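Local coordinates for adenosine deaminase (Burkholderia ambifaria, PDB 4GXW), which probably deaminates adenine or adenosine as a zinc-dependent hydrolase of the adenosine and AMP deaminase family, at residues R178-N192 with A209-M222. Sequence-based numbering, arbitrary orientation.
Sequences RADEVAGIGIDYREN and AGFRTTAHAGEFGM. With ZN (zinc ion), chain C.
I185 and T213 lie side by side, pointing the same way (CG1 to CG2 3.8 Å), in the tightly packed middle, where parallel strands 184-188 and 212-217 of the TIM-type barrel are joined through helix 200-208 as a beta-alpha-beta unit. I185 N bonds to R212 O, T214 N to I185 O at 2.9 Å and H216 N to I187 O. G184 suits its place because its CA lies 3.0 Å from R212 O and a beta carbon would be directed into that oxygen. On the helix side, I187 CG2 meets A215 CB at 3.5 Å, with Y203 of helix 200-208 against both; branched and small apolar groups fit closely.

At the C-terminal strand ends D188 CB sits over one face of the H216 imidazole, 3.7 Å from its centroid. The ring's ND1 donates to a water also held by I187 N, which helps fix its rotation, while NE2 binds zinc at 2.3 Å beside H35, H37 and D301. With CG anti to the backbone N (chi1 -168°) and the chain extended beyond it, E191 carries its carboxylate to residues 217-219, where OE2 takes G218 N on its syn lone pair at 2.9 Å and OE1 takes E219 N.

The N-terminal end opens to solvent at exposed R178, which reaches A209 O through NH2 at 2.9 Å, but F211 packs beside it, its ring edge toward A183 O and V182 O. Waters bridge A183 O to R212 NH1 and E191 to E219. A carboxylate holding two successive amides thus steadies the loop after zinc-binding H216, probably helping shape the metal site.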
ATOM      1  N   ARG A 178       8.983   5.917 -21.102  1.00 12.85           N
ATOM      2  CA  ARG A 178       9.514   6.549 -19.901  1.00 13.68           C
ATOM      3  C   ARG A 178       8.735   7.805 -19.535  1.00 14.15           C
ATOM      4  O   ARG A 178       8.335   8.586 -20.401  1.00 15.28           O
ATOM      5  CB  ARG A 178      11.004   6.860 -20.045  1.00 16.41           C
ATOM      6  CG  ARG A 178      11.894   5.623 -19.998  1.00 14.22           C
ATOM      7  CD  ARG A 178      13.368   6.013 -20.034  1.00 16.29           C
ATOM      8  NE  ARG A 178      14.265   4.859 -19.999  1.00 17.23           N
ATOM      9  CZ  ARG A 178      14.721   4.295 -18.885  1.00 16.61           C
ATOM     10  NH1 ARG A 178      14.366   4.774 -17.702  1.00 18.50           N
ATOM     11  NH2 ARG A 178      15.535   3.252 -18.951  1.00 20.31           N
ATOM     12  N   ALA A 179       8.502   7.975 -18.239  1.00 13.40           N
ATOM     13  CA  ALA A 179       7.819   9.148 -17.722  1.00 12.75           C
ATOM     14  C   ALA A 179       8.305   9.370 -16.307  1.00 13.82           C
ATOM     15  O   ALA A 179       8.544   8.408 -15.578  1.00 13.96           O
ATOM     16  CB  ALA A 179       6.312   8.942 -17.738  1.00 14.72           C
ATOM     17  N   ASP A 180       8.437  10.633 -15.913  1.00 14.36           N
ATOM     18  CA  ASP A 180       8.920  10.958 -14.575  1.00 16.81           C
ATOM     19  C   ASP A 180       8.046  10.355 -13.479  1.00 13.76           C
ATOM     20  O   ASP A 180       8.528  10.042 -12.392  1.00 18.02           O
ATOM     21  CB  ASP A 180       9.023  12.474 -14.384  1.00 19.85           C
ATOM     22  CG  ASP A 180      10.159  13.092 -15.183  1.00 27.57           C
ATOM     23  OD1 ASP A 180      10.974  12.339 -15.759  1.00 27.22           O
ATOM     24  OD2 ASP A 180      10.237  14.337 -15.229  1.00 31.21           O
ATOM     25  N   GLU A 181       6.761  10.185 -13.776  1.00 10.90           N
ATOM     26  CA  GLU A 181       5.812   9.618 -12.820  1.00 12.45           C
ATOM     27  C   GLU A 181       6.032   8.136 -12.522  1.00  9.98           C
ATOM     28  O   GLU A 181       5.573   7.639 -11.490  1.00 13.33           O
ATOM     29  CB  GLU A 181       4.383   9.803 -13.332  1.00 13.92           C
ATOM     30  CG  GLU A 181       3.829  11.204 -13.173  1.00 16.75           C
ATOM     31  CD  GLU A 181       4.284  12.166 -14.256  1.00 15.67           C
ATOM     32  OE1 GLU A 181       4.952  11.745 -15.234  1.00 14.14           O
ATOM     33  OE2 GLU A 181       3.966  13.368 -14.130  1.00 15.83           O
ATOM     34  N   VAL A 182       6.705   7.424 -13.421  1.00  9.43           N
ATOM     35  CA  VAL A 182       6.805   5.974 -13.314  1.00 10.43           C
ATOM     36  C   VAL A 182       8.193   5.617 -12.800  1.00 11.63           C
ATOM     37  O   VAL A 182       9.184   5.758 -13.516  1.00 12.79           O
ATOM     38  CB  VAL A 182       6.506   5.311 -14.674  1.00 12.39           C
ATOM     39  CG1 VAL A 182       6.572   3.798 -14.562  1.00 15.05           C
ATOM     40  CG2 VAL A 182       5.134   5.750 -15.175  1.00 19.26           C
ATOM     41  N   ALA A 183       8.250   5.160 -11.553  1.00 10.47           N
ATOM     42  CA  ALA A 183       9.487   5.169 -10.779  1.00 10.62           C
ATOM     43  C   ALA A 183      10.167   3.814 -10.586  1.00  9.52           C
ATOM     44  O   ALA A 183      11.363   3.764 -10.310  1.00 11.40           O
ATOM     45  CB  ALA A 183       9.233   5.811  -9.423  1.00 13.34           C
ATOM     46  N   GLY A 184       9.417   2.726 -10.693  1.00  9.50           N
ATOM     47  CA  GLY A 184       9.998   1.426 -10.426  1.00  8.04           C
ATOM     48  C   GLY A 184       8.977   0.327 -10.507  1.00  8.06           C
ATOM     49  O   GLY A 184       7.832   0.588 -10.898  1.00  8.22           O
ATOM     50  N   ILE A 185       9.391  -0.882 -10.132  1.00  7.71           N
ATOM     51  CA  ILE A 185       8.512  -2.045 -10.180  1.00  7.25           C
ATOM     52  C   ILE A 185       8.298  -2.669  -8.815  1.00  7.73           C
ATOM     53  O   ILE A 185       9.104  -2.501  -7.895  1.00  7.68           O
ATOM     54  CB  ILE A 185       9.012  -3.150 -11.156  1.00  8.19           C
ATOM     55  CG1 ILE A 185      10.351  -3.729 -10.685  1.00 10.17           C
ATOM     56  CG2 ILE A 185       9.087  -2.632 -12.578  1.00 10.73           C
ATOM     57  CD1 ILE A 185      10.667  -5.075 -11.307  1.00 11.25           C
ATOM     58  N   GLY A 186       7.206  -3.416  -8.718  1.00  8.07           N
ATOM     59  CA  GLY A 186       6.914  -4.248  -7.566  1.00  8.52           C
ATOM     60  C   GLY A 186       6.504  -5.647  -8.014  1.00  7.13           C
ATOM     61  O   GLY A 186       6.553  -5.961  -9.213  1.00  7.35           O
ATOM     62  N   ILE A 187       6.117  -6.496  -7.063  1.00  7.18           N
ATOM     63  CA  ILE A 187       5.587  -7.825  -7.374  1.00  8.87           C
ATOM     64  C   ILE A 187       4.517  -8.170  -6.347  1.00  8.22           C
ATOM     65  O   ILE A 187       4.717  -7.973  -5.147  1.00  7.76           O
ATOM     66  CB  ILE A 187       6.694  -8.916  -7.437  1.00  8.35           C
ATOM     67  CG1 ILE A 187       6.111 -10.243  -7.916  1.00  8.90           C
ATOM     68  CG2 ILE A 187       7.393  -9.109  -6.087  1.00  8.25           C
ATOM     69  CD1 ILE A 187       7.178 -11.254  -8.325  1.00  9.83           C
ATOM     70  N   ASP A 188       3.374  -8.650  -6.818  1.00  8.34           N
ATOM     71  CA  ASP A 188       2.269  -8.981  -5.927  1.00  8.55           C
ATOM     72  C   ASP A 188       1.412 -10.123  -6.485  1.00  7.99           C
ATOM     73  O   ASP A 188       1.866 -10.864  -7.362  1.00  8.84           O
ATOM     74  CB  ASP A 188       1.448  -7.727  -5.577  1.00  8.59           C
ATOM     75  CG  ASP A 188       0.960  -6.969  -6.803  1.00 11.74           C
ATOM     76  OD1 ASP A 188       0.438  -7.595  -7.742  1.00 15.16           O
ATOM     77  OD2 ASP A 188       1.096  -5.724  -6.831  1.00 12.35           O
ATOM     78  N   TYR A 189       0.181 -10.232  -5.991  1.00  8.70           N
ATOM     79  CA  TYR A 189      -0.695 -11.401  -6.138  1.00  8.79           C
ATOM     80  C   TYR A 189      -0.234 -12.566  -5.243  1.00  8.90           C
ATOM     81  O   TYR A 189       0.592 -12.348  -4.349  1.00 10.82           O
ATOM     82  CB  TYR A 189      -0.971 -11.763  -7.602  1.00  9.86           C
ATOM     83  CG  TYR A 189      -2.053 -10.904  -8.249  1.00  9.17           C
ATOM     84  CD1 TYR A 189      -3.392 -11.110  -7.942  1.00 11.60           C
ATOM     85  CD2 TYR A 189      -1.744  -9.907  -9.167  1.00 11.54           C
ATOM     86  CE1 TYR A 189      -4.391 -10.356  -8.521  1.00 14.17           C
ATOM     87  CE2 TYR A 189      -2.758  -9.142  -9.765  1.00 13.40           C
ATOM     88  CZ  TYR A 189      -4.077  -9.375  -9.419  1.00 13.12           C
ATOM     89  OH  TYR A 189      -5.107  -8.656  -9.994  1.00 15.23           O
ATOM     90  N   ARG A 190      -0.762 -13.774  -5.428  1.00  9.95           N
ATOM     91  CA  ARG A 190      -0.572 -14.812  -4.410  1.00 10.90           C
ATOM     92  C   ARG A 190       0.878 -15.286  -4.336  1.00  9.84           C
ATOM     93  O   ARG A 190       1.428 -15.752  -5.326  1.00 10.34           O
ATOM     94  CB  ARG A 190      -1.519 -15.991  -4.647  1.00 13.62           C
ATOM     95  CG  ARG A 190      -1.584 -16.997  -3.496  1.00 17.72           C
ATOM     96  CD  ARG A 190      -2.621 -18.091  -3.761  1.00 22.03           C
ATOM     97  NE  ARG A 190      -2.647 -19.108  -2.708  1.00 29.06           N
ATOM     98  CZ  ARG A 190      -2.105 -20.317  -2.818  1.00 33.39           C
ATOM     99  NH1 ARG A 190      -2.176 -21.178  -1.808  1.00 33.11           N
ATOM    100  NH2 ARG A 190      -1.489 -20.670  -3.941  1.00 34.46           N
ATOM    101  N   GLU A 191       1.486 -15.164  -3.158  1.00  9.67           N
ATOM    102  CA  GLU A 191       2.908 -15.463  -2.986  1.00  8.45           C
ATOM    103  C   GLU A 191       3.194 -16.970  -2.950  1.00  8.75           C
ATOM    104  O   GLU A 191       4.265 -17.423  -3.381  1.00  9.19           O
ATOM    105  CB  GLU A 191       3.439 -14.764  -1.719  1.00  8.78           C
ATOM    106  CG  GLU A 191       4.948 -14.756  -1.572  1.00  8.87           C
ATOM    107  CD  GLU A 191       5.429 -13.962  -0.363  1.00  9.22           C
ATOM    108  OE1 GLU A 191       4.608 -13.253   0.274  1.00  9.59           O
ATOM    109  OE2 GLU A 191       6.636 -14.065  -0.040  1.00  9.03           O
ATOM    110  N   ASN A 192       2.233 -17.745  -2.455  1.00  9.57           N
ATOM    111  CA  ASN A 192       2.417 -19.186  -2.286  1.00  9.67           C
ATOM    112  C   ASN A 192       2.883 -19.860  -3.574  1.00 10.88           C
ATOM    113  O   ASN A 192       2.266 -19.681  -4.625  1.00 11.87           O
ATOM    114  CB  ASN A 192       1.110 -19.852  -1.845  1.00 11.92           C
ATOM    115  CG  ASN A 192       0.469 -19.169  -0.656  1.00 13.57           C
ATOM    116  OD1 ASN A 192       0.108 -17.994  -0.723  1.00 13.27           O
ATOM    117  ND2 ASN A 192       0.292 -19.916   0.432  1.00 16.10           N
ATOM    118  N   ALA A 209      17.849  -0.695 -16.038  1.00 10.49           N
ATOM    119  CA  ALA A 209      17.164   0.392 -16.728  1.00 10.96           C
ATOM    120  C   ALA A 209      17.038   1.631 -15.841  1.00 10.84           C
ATOM    121  O   ALA A 209      16.433   2.624 -16.251  1.00 13.39           O
ATOM    122  CB  ALA A 209      15.782  -0.067 -17.192  1.00 11.64           C
ATOM    123  N   GLY A 210      17.589   1.568 -14.631  1.00 10.07           N
ATOM    124  CA  GLY A 210      17.582   2.708 -13.727  1.00 11.86           C
ATOM    125  C   GLY A 210      16.366   2.812 -12.825  1.00 12.02           C
ATOM    126  O   GLY A 210      16.192   3.817 -12.136  1.00 14.42           O
ATOM    127  N   PHE A 211      15.527   1.782 -12.812  1.00  9.80           N
ATOM    128  CA  PHE A 211      14.333   1.808 -11.972  1.00 10.49           C
ATOM    129  C   PHE A 211      14.614   1.331 -10.559  1.00  9.97           C
ATOM    130  O   PHE A 211      15.481   0.481 -10.336  1.00 11.30           O
ATOM    131  CB  PHE A 211      13.226   0.958 -12.604  1.00 11.03           C
ATOM    132  CG  PHE A 211      12.683   1.536 -13.880  1.00  9.77           C
ATOM    133  CD1 PHE A 211      11.966   2.726 -13.866  1.00 12.01           C
ATOM    134  CD2 PHE A 211      12.906   0.905 -15.097  1.00 12.79           C
ATOM    135  CE1 PHE A 211      11.478   3.271 -15.052  1.00 11.91           C
ATOM    136  CE2 PHE A 211      12.419   1.444 -16.282  1.00 12.35           C
ATOM    137  CZ  PHE A 211      11.712   2.629 -16.261  1.00 11.93           C
ATOM    138  N   ARG A 212      13.869   1.881  -9.604  1.00  9.12           N
ATOM    139  CA  ARG A 212      13.851   1.327  -8.253  1.00  8.54           C
ATOM    140  C   ARG A 212      12.970   0.087  -8.232  1.00  8.64           C
ATOM    141  O   ARG A 212      12.192  -0.149  -9.170  1.00  9.30           O
ATOM    142  CB  ARG A 212      13.346   2.354  -7.247  1.00 11.03           C
ATOM    143  CG  ARG A 212      14.337   3.482  -6.987  1.00 15.71           C
ATOM    144  CD  ARG A 212      13.676   4.476  -6.092  1.00 20.39           C
ATOM    145  NE  ARG A 212      14.531   5.459  -5.441  1.00 22.28           N
ATOM    146  CZ  ARG A 212      14.508   6.756  -5.722  1.00 26.07           C
ATOM    147  NH1 ARG A 212      13.703   7.218  -6.668  1.00 22.79           N
ATOM    148  NH2 ARG A 212      15.301   7.592  -5.066  1.00 29.41           N
ATOM    149  N   THR A 213      13.115  -0.734  -7.196  1.00  7.47           N
ATOM    150  CA  THR A 213      12.308  -1.933  -7.085  1.00  9.62           C
ATOM    151  C   THR A 213      11.851  -2.171  -5.652  1.00  7.42           C
ATOM    152  O   THR A 213      12.525  -1.807  -4.684  1.00  8.58           O
ATOM    153  CB  THR A 213      13.038  -3.212  -7.616  1.00  8.34           C
ATOM    154  OG1 THR A 213      14.041  -3.632  -6.696  1.00 10.74           O
ATOM    155  CG2 THR A 213      13.659  -3.023  -9.001  1.00  9.19           C
ATOM    156  N   THR A 214      10.700  -2.808  -5.546  1.00  6.81           N
ATOM    157  CA  THR A 214      10.154  -3.252  -4.272  1.00  6.73           C
ATOM    158  C   THR A 214       9.538  -4.633  -4.498  1.00  7.13           C
ATOM    159  O   THR A 214       9.443  -5.092  -5.640  1.00  7.87           O
ATOM    160  CB  THR A 214       9.126  -2.246  -3.692  1.00  7.69           C
ATOM    161  OG1 THR A 214       8.737  -2.655  -2.372  1.00  8.22           O
ATOM    162  CG2 THR A 214       7.902  -2.120  -4.587  1.00  8.88           C
ATOM    163  N   ALA A 215       9.146  -5.313  -3.429  1.00  6.66           N
ATOM    164  CA  ALA A 215       8.551  -6.646  -3.563  1.00  7.38           C
ATOM    165  C   ALA A 215       7.705  -7.017  -2.363  1.00  7.73           C
ATOM    166  O   ALA A 215       8.130  -6.810  -1.226  1.00  7.10           O
ATOM    167  CB  ALA A 215       9.646  -7.707  -3.755  1.00  7.91           C
ATOM    168  N   HIS A 216       6.528  -7.592  -2.619  1.00  7.36           N
ATOM    169  CA  HIS A 216       5.759  -8.280  -1.577  1.00  7.58           C
ATOM    170  C   HIS A 216       6.543  -9.544  -1.192  1.00  9.31           C
ATOM    171  O   HIS A 216       6.907 -10.360  -2.059  1.00  8.63           O
ATOM    172  CB  HIS A 216       4.361  -8.689  -2.081  1.00  9.14           C
ATOM    173  CG  HIS A 216       3.360  -7.569  -2.153  1.00  8.93           C
ATOM    174  ND1 HIS A 216       3.592  -6.391  -2.836  1.00  7.89           N
ATOM    175  CD2 HIS A 216       2.105  -7.466  -1.649  1.00  8.97           C
ATOM    176  CE1 HIS A 216       2.525  -5.612  -2.739  1.00  9.44           C
ATOM    177  NE2 HIS A 216       1.605  -6.237  -2.024  1.00  8.71           N
ATOM    178  N   ALA A 217       6.800  -9.715   0.099  1.00  8.41           N
ATOM    179  CA  ALA A 217       7.533 -10.892   0.578  1.00  7.70           C
ATOM    180  C   ALA A 217       7.173 -11.177   2.027  1.00  8.54           C
ATOM    181  O   ALA A 217       7.029 -10.251   2.834  1.00  9.53           O
ATOM    182  CB  ALA A 217       9.038 -10.676   0.444  1.00  8.84           C
ATOM    183  N   GLY A 218       7.017 -12.454   2.364  1.00  8.60           N
ATOM    184  CA  GLY A 218       6.708 -12.836   3.731  1.00  9.66           C
ATOM    185  C   GLY A 218       5.262 -12.602   4.144  1.00  8.72           C
ATOM    186  O   GLY A 218       4.958 -12.472   5.342  1.00 10.22           O
ATOM    187  N   GLU A 219       4.374 -12.524   3.154  1.00  8.80           N
ATOM    188  CA  GLU A 219       2.930 -12.483   3.370  1.00 10.61           C
ATOM    189  C   GLU A 219       2.399 -13.918   3.357  1.00  9.46           C
ATOM    190  O   GLU A 219       3.088 -14.832   2.907  1.00 10.11           O
ATOM    191  CB  GLU A 219       2.249 -11.646   2.274  1.00  9.25           C
ATOM    192  CG  GLU A 219       0.819 -11.239   2.592  1.00  9.57           C
ATOM    193  CD  GLU A 219       0.134 -10.444   1.483  1.00  9.55           C
ATOM    194  OE1 GLU A 219       0.744 -10.179   0.419  1.00 10.25           O
ATOM    195  OE2 GLU A 219      -1.057 -10.095   1.674  1.00 12.49           O
ATOM    196  N   PHE A 220       1.182 -14.122   3.859  1.00  9.18           N
ATOM    197  CA  PHE A 220       0.543 -15.444   3.868  1.00  9.42           C
ATOM    198  C   PHE A 220       1.337 -16.498   4.650  1.00 10.49           C
ATOM    199  O   PHE A 220       1.200 -17.699   4.400  1.00 12.55           O
ATOM    200  CB  PHE A 220       0.301 -15.971   2.442  1.00 10.31           C
ATOM    201  CG  PHE A 220      -0.313 -14.964   1.507  1.00  9.18           C
ATOM    202  CD1 PHE A 220      -1.674 -14.700   1.551  1.00 13.76           C
ATOM    203  CD2 PHE A 220       0.467 -14.301   0.560  1.00  9.57           C
ATOM    204  CE1 PHE A 220      -2.247 -13.780   0.682  1.00 13.60           C
ATOM    205  CE2 PHE A 220      -0.099 -13.381  -0.311  1.00 12.22           C
ATOM    206  CZ  PHE A 220      -1.461 -13.124  -0.249  1.00 12.85           C
ATOM    207  N   GLY A 221       2.178 -16.053   5.577  1.00 10.10           N
ATOM    208  CA  GLY A 221       3.025 -16.964   6.322  1.00 10.83           C
ATOM    209  C   GLY A 221       4.144 -17.574   5.497  1.00 11.30           C
ATOM    210  O   GLY A 221       4.745 -18.560   5.911  1.00 12.76           O
ATOM    211  N   MET A 222       4.435 -16.996   4.334  1.00 10.16           N
ATOM    212  CA  MET A 222       5.513 -17.523   3.499  1.00 10.67           C
ATOM    213  C   MET A 222       6.861 -17.348   4.198  1.00 10.35           C
ATOM    214  O   MET A 222       7.014 -16.462   5.043  1.00 12.83           O
ATOM    215  CB  MET A 222       5.502 -16.874   2.109  1.00 11.43           C
ATOM    216  CG  MET A 222       4.340 -17.319   1.235  1.00 14.55           C
ATOM    217  SD  MET A 222       4.334 -19.100   0.906  1.00 15.45           S
ATOM    218  CE  MET A 222       3.127 -19.663   2.103  1.00 21.24           C
TER
HETATM  219 ZN    ZN C 401      -0.284  -5.213  -1.341  0.72 10.58          ZN
HETATM  220  O   HOH W   1      12.971   5.793  -9.395  1.00 19.86           O
HETATM  221  O   HOH W   2       5.585  -5.067  -4.372  1.00  7.90           O
HETATM  222  O   HOH W   3      -0.614 -10.242  -2.261  1.00 26.33           O
HETATM  223  O   HOH W   4       8.168 -12.874  -2.158  1.00  9.10           O
HETATM  224  O   HOH W   5       2.873 -11.354  -0.908  1.00 10.75           O
HETATM  225  O   HOH W   6      -0.635 -19.316   3.140  1.00 13.50           O
HETATM  226  O   HOH W   7      -0.792  -6.745  -0.213  1.00 13.73           O